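Local coordinates for protein beta-N-acetylhexosaminidase (PDB 5C0Q) that probably hydrolyses terminal non-reducing N-acetyl-D-hexosamine residues in N-acetyl-beta-D-hexosaminides, as a zinc-binding member of the glycosyl hydrolase 3 family, at residues K203-T208 / D310-A315; S257-V262 / L288-E293; G344-L349 / F377-D382; I429-F434 / H448-I453. One frame throughout, in Å; residues are numbered along the deposited sequence.

Overall arrangement
Contacts 1 and 2 belong to the N-terminal barrel domain, contacts 3 and 4 to the C-terminal domain. Contact 1 joins a barrel strand to helix 299-315 and runs from a buried tyrosine out to exposed residues of helix 299-315. Contact 2, about 23 Å away between centres, packs two outer helices with mostly apolar atoms. Contact 3 pairs neighbouring strands of the second sheet, mainly through backbone bonds, and mixes buried valines with exposed charges. Contact 4, about 20 Å from contact 3 between centres, is a buried meeting of loops near the second subunit. Zinc is bound at the margins of contacts 2, 3 and 4, but contact 1 binds none.

Contact 1 of 4, residues K203-T208 / D310-A315; sequences KTAVMT and DEYLSA
Lys203 lies across the ring of Tyr312. CB starts toward helix 299-315, and CG, set opposite the backbone N (chi1 -174°), comes 4.1 Å from CE2 of Tyr312. The chain stays extended from there. It carries CE over the middle of the ring, 3.5 Å from the Tyr312 centroid and almost on the ring normal. This is a CH-pi contact, and all six ring carbons are nearly equally far from CE. NZ goes on past the centre but remains over the same face, in a cation-pi contact 4.3 Å from the centroid. Its tip also comes near the helix backbone, with NZ 3.7 Å from Glu311 O and 3.9 Å from Ala315 CB. The Glu311 carboxylate stays farther off, its OE2 5.2 Å from Lys203 NZ, and may add a weak electrostatic pull.

Strand 205-208 is one of the parallel strands of the TIM-barrel fold in this glycosyl hydrolase 3 domain, and the lysine stands just before it. Helix 299-315 packs outside that end of the strand. Tyr312 ties the two together by its hydroxyl. OH donates to Thr204 O at 2.8 Å, reaching it from 40° above the carbonyl plane. The same OH is hydrogen-bonded to Leu241 N, so two backbone groups fix the far end of the ring. A phenylalanine here would keep the face for Lys203, but Thr204 O and Leu241 N would probably lose their shared partner and the ring could shift. At the ring's rim, Ala205 CB makes a loose apolar contact with CE2 of Tyr312, at 4.4 Å.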
loop_
_atom_site.group_PDB
_atom_site.type_symbol
_atom_site.label_atom_id
_atom_site.label_comp_id
_atom_site.label_asym_id
_atom_site.label_seq_id
_atom_site.Cartn_x
_atom_site.Cartn_y
_atom_site.Cartn_z
ATOM N N LYS B 203 -23.823 -0.604 10.909
ATOM C CA LYS B 203 -23.142 -0.450 12.176
ATOM C C LYS B 203 -22.054 0.633 12.033
ATOM O O LYS B 203 -21.225 0.564 11.134
ATOM C CB LYS B 203 -22.550 -1.769 12.640
ATOM C CG LYS B 203 -21.945 -1.715 14.042
ATOM C CD LYS B 203 -22.049 -3.049 14.703
ATOM C CE LYS B 203 -21.500 -3.033 16.098
ATOM N NZ LYS B 203 -21.581 -4.413 16.713
ATOM N N THR B 204 -22.058 1.597 12.945
ATOM C CA THR B 204 -21.184 2.736 12.893
ATOM C C THR B 204 -20.846 3.188 14.301
ATOM O O THR B 204 -21.576 2.963 15.219
ATOM C CB THR B 204 -21.851 3.919 12.104
ATOM O OG1 THR B 204 -20.922 4.988 11.929
ATOM C CG2 THR B 204 -23.022 4.492 12.849
ATOM N N ALA B 205 -19.699 3.814 14.460
ATOM C CA ALA B 205 -19.431 4.549 15.678
ATOM C C ALA B 205 -19.588 6.043 15.367
ATOM O O ALA B 205 -19.719 6.442 14.214
ATOM C CB ALA B 205 -18.030 4.226 16.255
ATOM N N VAL B 206 -19.614 6.840 16.422
ATOM C CA VAL B 206 -19.748 8.286 16.320
ATOM C C VAL B 206 -18.675 8.950 17.148
ATOM O O VAL B 206 -18.495 8.620 18.301
ATOM C CB VAL B 206 -21.131 8.768 16.795
ATOM C CG1 VAL B 206 -21.157 10.259 16.897
ATOM C CG2 VAL B 206 -22.198 8.283 15.852
ATOM N N MET B 207 -17.973 9.896 16.561
ATOM C CA MET B 207 -16.992 10.637 17.303
ATOM C C MET B 207 -17.494 12.032 17.574
ATOM O O MET B 207 -17.999 12.667 16.699
ATOM C CB MET B 207 -15.655 10.669 16.550
ATOM C CG MET B 207 -14.519 11.275 17.366
ATOM S SD MET B 207 -12.937 11.511 16.510
ATOM C CE MET B 207 -12.470 9.829 16.336
ATOM N N THR B 208 -17.314 12.523 18.787
ATOM C CA THR B 208 -17.782 13.859 19.169
ATOM C C THR B 208 -16.865 14.984 18.740
ATOM O O THR B 208 -15.697 14.767 18.516
ATOM C CB THR B 208 -17.968 13.973 20.681
ATOM O OG1 THR B 208 -16.706 13.766 21.336
ATOM C CG2 THR B 208 -18.992 12.968 21.164
ATOM N N ASP B 310 -18.153 -4.413 24.063
ATOM C CA ASP B 310 -18.141 -5.860 23.910
ATOM C C ASP B 310 -18.918 -6.306 22.681
ATOM O O ASP B 310 -18.547 -7.266 22.022
ATOM C CB ASP B 310 -18.666 -6.525 25.174
ATOM C CG ASP B 310 -17.579 -6.746 26.201
ATOM O OD1 ASP B 310 -16.398 -6.728 25.827
ATOM O OD2 ASP B 310 -17.883 -6.946 27.383
ATOM N N GLU B 311 -20.004 -5.629 22.363
ATOM C CA GLU B 311 -20.695 -5.993 21.149
ATOM C C GLU B 311 -19.828 -5.713 19.948
ATOM O O GLU B 311 -19.741 -6.560 19.085
ATOM C CB GLU B 311 -22.008 -5.240 20.989
ATOM C CG GLU B 311 -23.047 -5.523 22.012
ATOM C CD GLU B 311 -24.288 -4.684 21.763
ATOM O OE1 GLU B 311 -24.620 -3.816 22.621
ATOM O OE2 GLU B 311 -24.907 -4.883 20.691
ATOM N N TYR B 312 -19.172 -4.546 19.898
ATOM C CA TYR B 312 -18.311 -4.197 18.756
ATOM C C TYR B 312 -17.109 -5.156 18.643
ATOM O O TYR B 312 -16.719 -5.534 17.545
ATOM C CB TYR B 312 -17.818 -2.737 18.838
ATOM C CG TYR B 312 -18.833 -1.674 18.413
ATOM C CD1 TYR B 312 -20.011 -1.497 19.122
ATOM C CD2 TYR B 312 -18.631 -0.867 17.291
ATOM C CE1 TYR B 312 -20.962 -0.540 18.756
ATOM C CE2 TYR B 312 -19.589 0.109 16.901
ATOM C CZ TYR B 312 -20.763 0.266 17.651
ATOM O OH TYR B 312 -21.755 1.207 17.338
ATOM N N LEU B 313 -16.529 -5.537 19.773
ATOM C CA LEU B 313 -15.376 -6.422 19.795
ATOM C C LEU B 313 -15.664 -7.801 19.270
ATOM O O LEU B 313 -14.803 -8.434 18.674
ATOM C CB LEU B 313 -14.819 -6.560 21.208
ATOM C CG LEU B 313 -14.088 -5.357 21.785
ATOM C CD1 LEU B 313 -13.848 -5.552 23.254
ATOM C CD2 LEU B 313 -12.779 -5.168 21.054
ATOM N N SER B 314 -16.878 -8.276 19.501
ATOM C CA SER B 314 -17.250 -9.630 19.111
ATOM C C SER B 314 -17.668 -9.687 17.652
ATOM O O SER B 314 -17.590 -10.722 17.012
ATOM C CB SER B 314 -18.361 -10.134 20.020
ATOM O OG SER B 314 -18.057 -9.827 21.372
ATOM N N ALA B 315 -18.089 -8.550 17.134
ATOM C CA ALA B 315 -18.415 -8.386 15.729
ATOM C C ALA B 315 -17.244 -8.617 14.775
ATOM O O ALA B 315 -17.457 -8.971 13.618
ATOM C CB ALA B 315 -18.979 -6.994 15.500
#

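Contact 2 of 4, residues S257-V262 / L288-E293; sequences SVEEAV and LKKLIE. With ZN (zinc ion), chain V.
Two successive helices of the TIM-barrel domain, 258-267 and 281-293, meet here, with Glu259 and Val262 against Leu288 and Leu291. Leu291 puts both its methyls on Glu259. CD1 lies 3.5 Å from the backbone Glu259 O, and CD2 is 3.6 Å from the carboxylate atom OE1. The aliphatic part of the glutamate shares in this, since Glu259 CG touches both methyls. Its extended chain makes this possible: CG points opposite the backbone N (chi1 176°), and the side chain crosses Leu291 at a slant. One turn on, Val262 CG1 packs 3.9 Å from Leu288 CB, the two side chains meeting at about a right angle.

The axes of the short helical pieces 258-262 and 288-293 come within 10.0 Å and cross at -66°, so they touch over a short length. Helix 258-267 begins with a capping box. Ser257 OG accepts from Glu260 N at 2.7 Å, and Glu260 OE1 takes the N-H of Ser257 at 2.9 Å, on the lone pair away from its other oxygen. Toward the solvent, Glu259 OE2 approaches Lys290 CE at 4.0 Å, but the amine turns off and no salt bridge is formed. An alanine in place of Glu259 would probably uncover part of the Leu291 methyls and take away one of the acids near Lys290. Tyr284, earlier on helix 281-293, touches Val258 and Val262, and Ser287 touches Val258 and Glu259. Lys289 leaves the interface altogether; its NZ binds a zinc ion at 2.5 Å, together with Glu286.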
loop_
_atom_site.group_PDB
_atom_site.type_symbol
_atom_site.label_atom_id
_atom_site.label_comp_id
_atom_site.label_asym_id
_atom_site.label_seq_id
_atom_site.Cartn_x
_atom_site.Cartn_y
_atom_site.Cartn_z
ATOM N N SER B 257 -10.302 20.037 33.514
ATOM C CA SER B 257 -9.324 19.160 34.103
ATOM C C SER B 257 -9.528 17.789 33.507
ATOM O O SER B 257 -10.575 17.511 32.922
ATOM C CB SER B 257 -9.502 19.082 35.604
ATOM O OG SER B 257 -10.534 18.157 35.890
ATOM N N VAL B 258 -8.524 16.937 33.647
ATOM C CA VAL B 258 -8.636 15.550 33.231
ATOM C C VAL B 258 -9.847 14.914 33.902
ATOM O O VAL B 258 -10.623 14.216 33.283
ATOM C CB VAL B 258 -7.329 14.761 33.552
ATOM C CG1 VAL B 258 -7.537 13.247 33.494
ATOM C CG2 VAL B 258 -6.213 15.207 32.629
ATOM N N GLU B 259 -10.047 15.224 35.161
ATOM C CA GLU B 259 -11.136 14.630 35.911
ATOM C C GLU B 259 -12.484 15.245 35.483
ATOM O O GLU B 259 -13.499 14.562 35.454
ATOM C CB GLU B 259 -10.884 14.815 37.405
ATOM C CG GLU B 259 -11.985 14.320 38.318
ATOM C CD GLU B 259 -11.723 14.652 39.784
ATOM O OE1 GLU B 259 -12.696 14.843 40.545
ATOM O OE2 GLU B 259 -10.540 14.718 40.180
ATOM N N GLU B 260 -12.492 16.513 35.091
ATOM C CA GLU B 260 -13.743 17.091 34.629
ATOM C C GLU B 260 -14.133 16.458 33.284
ATOM O O GLU B 260 -15.288 16.065 33.074
ATOM C CB GLU B 260 -13.635 18.619 34.513
ATOM C CG GLU B 260 -13.502 19.354 35.845
ATOM C CD GLU B 260 -13.346 20.874 35.725
ATOM O OE1 GLU B 260 -12.457 21.360 35.017
ATOM O OE2 GLU B 260 -14.125 21.608 36.359
ATOM N N ALA B 261 -13.145 16.272 32.413
ATOM C CA ALA B 261 -13.397 15.777 31.074
ATOM C C ALA B 261 -13.917 14.369 31.087
ATOM O O ALA B 261 -14.874 14.048 30.408
ATOM C CB ALA B 261 -12.154 15.861 30.242
ATOM N N VAL B 262 -13.298 13.537 31.899
ATOM C CA VAL B 262 -13.693 12.153 31.997
ATOM C C VAL B 262 -15.111 12.054 32.556
ATOM O O VAL B 262 -15.924 11.308 32.034
ATOM C CB VAL B 262 -12.682 11.376 32.871
ATOM C CG1 VAL B 262 -13.129 9.951 33.084
ATOM C CG2 VAL B 262 -11.336 11.396 32.212
ATOM N N LEU B 288 -10.668 7.986 36.042
ATOM C CA LEU B 288 -11.958 7.340 35.904
ATOM C C LEU B 288 -12.266 6.419 37.063
ATOM O O LEU B 288 -13.393 6.353 37.531
ATOM C CB LEU B 288 -11.999 6.528 34.617
ATOM C CG LEU B 288 -13.145 5.549 34.410
ATOM C CD1 LEU B 288 -14.457 6.225 34.193
ATOM C CD2 LEU B 288 -12.837 4.625 33.254
ATOM N N LYS B 289 -11.259 5.706 37.532
ATOM C CA LYS B 289 -11.471 4.746 38.589
ATOM C C LYS B 289 -11.851 5.487 39.881
ATOM O O LYS B 289 -12.713 5.057 40.624
ATOM C CB LYS B 289 -10.242 3.875 38.745
ATOM C CG LYS B 289 -10.579 2.434 39.049
ATOM C CD LYS B 289 -9.354 1.637 39.337
ATOM C CE LYS B 289 -8.458 2.377 40.290
ATOM N NZ LYS B 289 -7.036 1.991 40.068
ATOM N N LYS B 290 -11.207 6.609 40.138
ATOM C CA LYS B 290 -11.561 7.435 41.274
ATOM C C LYS B 290 -13.032 7.845 41.252
ATOM O O LYS B 290 -13.759 7.612 42.209
ATOM C CB LYS B 290 -10.705 8.678 41.296
ATOM C CG LYS B 290 -10.632 9.330 42.626
ATOM C CD LYS B 290 -9.892 10.661 42.534
ATOM C CE LYS B 290 -10.787 11.823 42.984
ATOM N NZ LYS B 290 -11.281 11.617 44.382
ATOM N N LEU B 291 -13.448 8.435 40.132
ATOM C CA LEU B 291 -14.793 8.956 39.918
ATOM C C LEU B 291 -15.827 7.872 39.970
ATOM O O LEU B 291 -17.002 8.142 40.099
ATOM C CB LEU B 291 -14.896 9.678 38.574
ATOM C CG LEU B 291 -13.980 10.877 38.478
ATOM C CD1 LEU B 291 -14.007 11.477 37.117
ATOM C CD2 LEU B 291 -14.389 11.884 39.505
ATOM N N ILE B 292 -15.414 6.634 39.832
ATOM C CA ILE B 292 -16.397 5.585 39.961
ATOM C C ILE B 292 -16.553 5.254 41.428
ATOM O O ILE B 292 -17.652 5.018 41.896
ATOM C CB ILE B 292 -16.004 4.365 39.163
ATOM C CG1 ILE B 292 -16.085 4.708 37.675
ATOM C CG2 ILE B 292 -16.918 3.242 39.454
ATOM C CD1 ILE B 292 -15.734 3.602 36.764
ATOM N N GLU B 293 -15.465 5.365 42.173
ATOM C CA GLU B 293 -15.474 4.952 43.559
ATOM C C GLU B 293 -16.046 6.040 44.432
ATOM O O GLU B 293 -16.728 5.742 45.400
ATOM C CB GLU B 293 -14.059 4.582 44.034
ATOM C CG GLU B 293 -13.565 3.213 43.535
ATOM C CD GLU B 293 -12.099 2.900 43.880
ATOM O OE1 GLU B 293 -11.733 2.980 45.076
ATOM O OE2 GLU B 293 -11.319 2.556 42.955
HETATM ZN ZN ZN V . -5.030 1.411 38.758
#

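Contact 3 of 4, residues G344-L349 / F377-D382; sequences GREVVL and FFKVRD. With ZN (zinc ion), chain S.
Val347 bonds to segment 377-382 through both its backbone N and its O. Arg381 N donates to Val347 O at 2.7 Å, and Val347 N donates to Lys379 O at 2.8 Å. Farther along, Leu349 N reaches Asp382 O at 3.0 Å, with a nearly straight N-H...O angle of 172°. The strands are parallel, but Val347 pairs with Val380 while Val348 pairs with Asp382. Arg381 is the extra residue of this beta bulge. Helix 363-377 links the two strands, making a beta-alpha-beta crossover at the edge of the mixed sheet in the C-terminal domain.

Above the backbone, Glu346 and Arg381 form a salt bridge. OE1 lies at the edge of the guanidinium, with the two flat groups turned 43° apart. The modelled length to NH2 is too short to trust in detail. Glu346 OE2 and Glu398 are placed on a zinc ion, and the Glu346-to-metal distance is likewise doubtful. Lys379 bends at chi3 (-80°) to bring NZ back to Gly344 O, a weak bond of 3.2 Å.

Apolar packing gathers on the face that carries Val347 and Val380. Val347 CG2 rests 3.8 Å from Phe378 CB, and Leu349 CD1 lies 4.3 Å from Val380 CG2. Phe378 also meets Phe401 edge-to-face.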
loop_
_atom_site.group_PDB
_atom_site.type_symbol
_atom_site.label_atom_id
_atom_site.label_comp_id
_atom_site.label_asym_id
_atom_site.label_seq_id
_atom_site.Cartn_x
_atom_site.Cartn_y
_atom_site.Cartn_z
ATOM N N GLY B 344 25.507 -4.699 26.115
ATOM C CA GLY B 344 25.327 -3.356 26.624
ATOM C C GLY B 344 26.432 -2.403 26.209
ATOM O O GLY B 344 26.468 -1.289 26.673
ATOM N N ARG B 345 27.354 -2.853 25.362
ATOM C CA ARG B 345 28.447 -2.018 24.877
ATOM C C ARG B 345 28.069 -1.159 23.691
ATOM O O ARG B 345 26.999 -1.260 23.160
ATOM C CB ARG B 345 29.643 -2.872 24.487
ATOM C CG ARG B 345 30.346 -3.604 25.617
ATOM C CD ARG B 345 31.475 -4.444 25.009
ATOM N NE ARG B 345 32.227 -5.256 25.969
ATOM C CZ ARG B 345 33.300 -5.975 25.640
ATOM N NH1 ARG B 345 33.739 -5.960 24.388
ATOM N NH2 ARG B 345 33.949 -6.682 26.557
ATOM N N GLU B 346 28.986 -0.327 23.258
ATOM C CA GLU B 346 28.720 0.602 22.183
ATOM C C GLU B 346 29.207 -0.097 20.884
ATOM O O GLU B 346 30.310 -0.604 20.823
ATOM C CB GLU B 346 29.417 1.956 22.492
ATOM C CG GLU B 346 29.408 2.308 24.065
ATOM C CD GLU B 346 30.685 3.055 24.545
ATOM O OE1 GLU B 346 31.080 3.963 23.784
ATOM O OE2 GLU B 346 31.327 2.703 25.576
ATOM N N VAL B 347 28.384 -0.098 19.847
ATOM C CA VAL B 347 28.561 -0.940 18.682
ATOM C C VAL B 347 29.112 -0.162 17.485
ATOM O O VAL B 347 28.740 0.969 17.258
ATOM C CB VAL B 347 27.203 -1.610 18.288
ATOM C CG1 VAL B 347 27.356 -2.528 17.121
ATOM C CG2 VAL B 347 26.671 -2.395 19.440
ATOM N N VAL B 348 29.972 -0.793 16.692
ATOM C CA VAL B 348 30.347 -0.231 15.416
ATOM C C VAL B 348 29.601 -1.028 14.341
ATOM O O VAL B 348 29.654 -2.240 14.340
ATOM C CB VAL B 348 31.913 -0.295 15.234
ATOM C CG1 VAL B 348 32.375 0.239 13.892
ATOM C CG2 VAL B 348 32.608 0.449 16.356
ATOM N N LEU B 349 28.905 -0.358 13.427
ATOM C CA LEU B 349 28.155 -1.076 12.396
ATOM C C LEU B 349 28.932 -1.094 11.098
ATOM O O LEU B 349 29.329 -0.059 10.582
ATOM C CB LEU B 349 26.761 -0.469 12.152
ATOM C CG LEU B 349 25.811 -0.277 13.338
ATOM C CD1 LEU B 349 24.471 0.328 12.914
ATOM C CD2 LEU B 349 25.592 -1.574 14.067
ATOM N N PHE B 377 17.944 -0.772 19.553
ATOM C CA PHE B 377 18.338 -1.837 20.457
ATOM C C PHE B 377 19.744 -1.687 21.056
ATOM O O PHE B 377 20.032 -2.214 22.106
ATOM C CB PHE B 377 18.256 -3.165 19.722
ATOM C CG PHE B 377 16.907 -3.486 19.211
ATOM C CD1 PHE B 377 15.960 -4.065 20.036
ATOM C CD2 PHE B 377 16.571 -3.204 17.909
ATOM C CE1 PHE B 377 14.735 -4.368 19.564
ATOM C CE2 PHE B 377 15.329 -3.523 17.435
ATOM C CZ PHE B 377 14.417 -4.098 18.260
ATOM N N PHE B 378 20.607 -0.933 20.407
ATOM C CA PHE B 378 21.999 -0.842 20.828
ATOM C C PHE B 378 22.517 0.550 20.744
ATOM O O PHE B 378 22.196 1.270 19.825
ATOM C CB PHE B 378 22.918 -1.713 19.951
ATOM C CG PHE B 378 22.568 -3.131 19.965
ATOM C CD1 PHE B 378 22.997 -3.940 20.986
ATOM C CD2 PHE B 378 21.769 -3.654 18.986
ATOM C CE1 PHE B 378 22.638 -5.245 21.022
ATOM C CE2 PHE B 378 21.417 -4.955 19.015
ATOM C CZ PHE B 378 21.843 -5.753 20.031
ATOM N N LYS B 379 23.403 0.882 21.665
ATOM C CA LYS B 379 24.200 2.072 21.540
ATOM C C LYS B 379 25.117 1.915 20.334
ATOM O O LYS B 379 25.751 0.899 20.181
ATOM C CB LYS B 379 24.981 2.293 22.820
ATOM C CG LYS B 379 24.096 2.614 23.985
ATOM C CD LYS B 379 24.853 2.892 25.248
ATOM C CE LYS B 379 25.260 1.623 25.867
ATOM N NZ LYS B 379 26.156 1.880 26.982
ATOM N N VAL B 380 25.143 2.914 19.467
ATOM C CA VAL B 380 25.924 2.915 18.248
ATOM C C VAL B 380 27.041 3.965 18.261
ATOM O O VAL B 380 26.769 5.161 18.413
ATOM C CB VAL B 380 25.034 3.178 17.041
ATOM C CG1 VAL B 380 25.866 3.336 15.812
ATOM C CG2 VAL B 380 24.043 2.048 16.869
ATOM N N ARG B 381 28.297 3.521 18.167
ATOM C CA ARG B 381 29.421 4.450 18.125
ATOM C C ARG B 381 29.757 4.976 16.749
ATOM O O ARG B 381 30.071 6.136 16.598
ATOM C CB ARG B 381 30.668 3.880 18.736
ATOM C CG ARG B 381 31.656 5.032 18.902
ATOM C CD ARG B 381 32.873 4.690 19.665
ATOM N NE ARG B 381 32.589 4.307 21.036
ATOM C CZ ARG B 381 33.541 3.927 21.870
ATOM N NH1 ARG B 381 34.785 3.953 21.463
ATOM N NH2 ARG B 381 33.266 3.552 23.098
ATOM N N ASP B 382 29.813 4.108 15.756
ATOM C CA ASP B 382 30.061 4.558 14.399
ATOM C C ASP B 382 29.294 3.715 13.433
ATOM O O ASP B 382 28.872 2.635 13.760
ATOM C CB ASP B 382 31.564 4.501 14.071
ATOM C CG ASP B 382 31.948 5.402 12.907
ATOM O OD1 ASP B 382 31.076 6.119 12.380
ATOM O OD2 ASP B 382 33.131 5.413 12.510
HETATM ZN ZN ZN S . 31.453 1.860 26.352
#

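Contact 4 of 4, residues I429-F434 / H448-I453; sequences IIRNPF and HSTKPI. With ZN (zinc ion), chain N.
Ser449, whose backbone passes Ile430, has a hydroxyl gripped by two groups. OG accepts from Lys451 N at 3.1 Å in a nearly straight bond, which makes an ST turn just before helix 452-463. It also bonds to Pro79 O of the second subunit. Across the contact, Ile430 O sits 3.5 Å from Ser449 C.

Thr450 then turns its methyl to the other loop. Its CG2 lies 3.7 Å from Ile430 O and 3.8 Å from Arg431 CG, and Ile430 CD1 comes near it as well. With chi1 at 59°, OG1 stands between the backbone N and the carbonyl carbon while CG2 faces Ile430; OG1 itself bonds to Asp366 at the start of helix 363-377. These are the loops that follow strands 425-429 and 443-446, two parallel neighbours in the sheet of the C-terminal domain. The surface they build faces the second subunit, where Gln68 of that chain packs on Arg431 and Leu82 on Pro433.

His448 is fixed at both ring nitrogens. NE2 binds a zinc ion at 2.3 Å, and ND1 bonds to Ala332 O, which sets the turn of the imidazole. Glu334 of the same chain and Lys86 of the second subunit complete the site, so the metal bridges the two chains. Pro433 CB meets the ring obliquely, 4.1 Å from His448 CD2.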
loop_
_atom_site.group_PDB
_atom_site.type_symbol
_atom_site.label_atom_id
_atom_site.label_comp_id
_atom_site.label_asym_id
_atom_site.label_seq_id
_atom_site.Cartn_x
_atom_site.Cartn_y
_atom_site.Cartn_z
ATOM N N ILE B 429 24.798 -12.743 8.718
ATOM C CA ILE B 429 24.747 -13.186 7.342
ATOM C C ILE B 429 23.388 -12.899 6.771
ATOM O O ILE B 429 22.437 -13.588 7.057
ATOM C CB ILE B 429 25.092 -14.679 7.176
ATOM C CG1 ILE B 429 26.594 -14.876 7.266
ATOM C CG2 ILE B 429 24.824 -15.112 5.772
ATOM C CD1 ILE B 429 27.106 -15.052 8.619
ATOM N N ILE B 430 23.288 -11.860 5.971
ATOM C CA ILE B 430 21.973 -11.440 5.598
ATOM C C ILE B 430 21.617 -11.753 4.176
ATOM O O ILE B 430 20.484 -11.607 3.823
ATOM C CB ILE B 430 21.747 -9.903 5.891
ATOM C CG1 ILE B 430 22.746 -9.048 5.126
ATOM C CG2 ILE B 430 21.877 -9.654 7.366
ATOM C CD1 ILE B 430 22.457 -7.621 5.196
ATOM N N ARG B 431 22.538 -12.228 3.351
ATOM C CA ARG B 431 22.096 -12.606 2.008
ATOM C C ARG B 431 22.269 -14.070 1.681
ATOM O O ARG B 431 21.308 -14.788 1.535
ATOM C CB ARG B 431 22.828 -11.814 0.954
ATOM C CG ARG B 431 22.421 -10.425 0.895
ATOM C CD ARG B 431 22.404 -9.970 -0.493
ATOM N NE ARG B 431 21.584 -10.855 -1.272
ATOM C CZ ARG B 431 21.250 -10.608 -2.527
ATOM N NH1 ARG B 431 21.666 -9.487 -3.101
ATOM N NH2 ARG B 431 20.495 -11.476 -3.198
ATOM N N ASN B 432 23.505 -14.519 1.555
ATOM C CA ASN B 432 23.728 -15.872 1.109
ATOM C C ASN B 432 24.093 -16.733 2.303
ATOM O O ASN B 432 25.229 -16.774 2.729
ATOM C CB ASN B 432 24.812 -15.856 0.030
ATOM C CG ASN B 432 25.136 -17.248 -0.533
ATOM O OD1 ASN B 432 24.500 -18.255 -0.194
ATOM N ND2 ASN B 432 26.122 -17.293 -1.431
ATOM N N PRO B 433 23.126 -17.462 2.830
ATOM C CA PRO B 433 23.332 -18.154 4.100
ATOM C C PRO B 433 24.322 -19.312 4.015
ATOM O O PRO B 433 24.624 -19.934 5.028
ATOM C CB PRO B 433 21.923 -18.656 4.450
ATOM C CG PRO B 433 21.281 -18.838 3.167
ATOM C CD PRO B 433 21.813 -17.764 2.255
ATOM N N PHE B 434 24.816 -19.603 2.822
ATOM C CA PHE B 434 25.814 -20.652 2.685
ATOM C C PHE B 434 27.116 -20.167 3.305
ATOM O O PHE B 434 27.808 -20.941 3.955
ATOM C CB PHE B 434 25.992 -21.048 1.221
ATOM C CG PHE B 434 24.811 -21.799 0.652
ATOM C CD1 PHE B 434 24.152 -22.751 1.411
ATOM C CD2 PHE B 434 24.351 -21.544 -0.627
ATOM C CE1 PHE B 434 23.079 -23.434 0.897
ATOM C CE2 PHE B 434 23.280 -22.228 -1.140
ATOM C CZ PHE B 434 22.648 -23.173 -0.378
ATOM N N HIS B 448 18.360 -14.804 6.794
ATOM C CA HIS B 448 17.720 -15.285 5.581
ATOM C C HIS B 448 17.010 -14.171 4.841
ATOM O O HIS B 448 16.214 -14.444 3.963
ATOM C CB HIS B 448 16.720 -16.414 5.864
ATOM C CG HIS B 448 17.316 -17.604 6.540
ATOM N ND1 HIS B 448 17.119 -17.878 7.875
ATOM C CD2 HIS B 448 18.124 -18.581 6.070
ATOM C CE1 HIS B 448 17.758 -18.988 8.189
ATOM N NE2 HIS B 448 18.370 -19.437 7.111
ATOM N N SER B 449 17.311 -12.923 5.191
ATOM C CA SER B 449 16.656 -11.772 4.577
ATOM C C SER B 449 17.374 -10.456 4.829
ATOM O O SER B 449 17.989 -10.275 5.845
ATOM C CB SER B 449 15.225 -11.674 5.099
ATOM O OG SER B 449 14.549 -10.578 4.557
ATOM N N THR B 450 17.276 -9.534 3.892
ATOM C CA THR B 450 17.778 -8.189 4.097
ATOM C C THR B 450 16.726 -7.202 4.654
ATOM O O THR B 450 17.028 -6.044 4.882
ATOM C CB THR B 450 18.303 -7.606 2.801
ATOM O OG1 THR B 450 17.243 -7.605 1.847
ATOM C CG2 THR B 450 19.440 -8.441 2.258
ATOM N N LYS B 451 15.509 -7.652 4.878
ATOM C CA LYS B 451 14.435 -6.740 5.195
ATOM C C LYS B 451 14.511 -6.178 6.605
ATOM O O LYS B 451 14.874 -6.886 7.544
ATOM C CB LYS B 451 13.081 -7.422 5.009
ATOM C CG LYS B 451 12.822 -7.878 3.615
ATOM C CD LYS B 451 12.821 -6.774 2.651
ATOM C CE LYS B 451 12.244 -7.255 1.387
ATOM N NZ LYS B 451 12.411 -6.329 0.273
ATOM N N PRO B 452 14.164 -4.898 6.747
ATOM C CA PRO B 452 14.194 -4.242 8.053
ATOM C C PRO B 452 13.528 -5.050 9.161
ATOM O O PRO B 452 14.112 -5.125 10.221
ATOM C CB PRO B 452 13.443 -2.935 7.790
ATOM C CG PRO B 452 13.694 -2.633 6.397
ATOM C CD PRO B 452 13.830 -3.954 5.666
ATOM N N ILE B 453 12.398 -5.699 8.917
ATOM C CA ILE B 453 11.767 -6.507 9.952
ATOM C C ILE B 453 12.609 -7.711 10.423
ATOM O O ILE B 453 12.562 -8.078 11.612
ATOM C CB ILE B 453 10.365 -6.973 9.495
ATOM C CG1 ILE B 453 9.624 -7.721 10.596
ATOM C CG2 ILE B 453 10.443 -7.838 8.256
ATOM C CD1 ILE B 453 9.466 -6.998 11.894
HETATM ZN ZN ZN N . 19.525 -21.467 6.870
#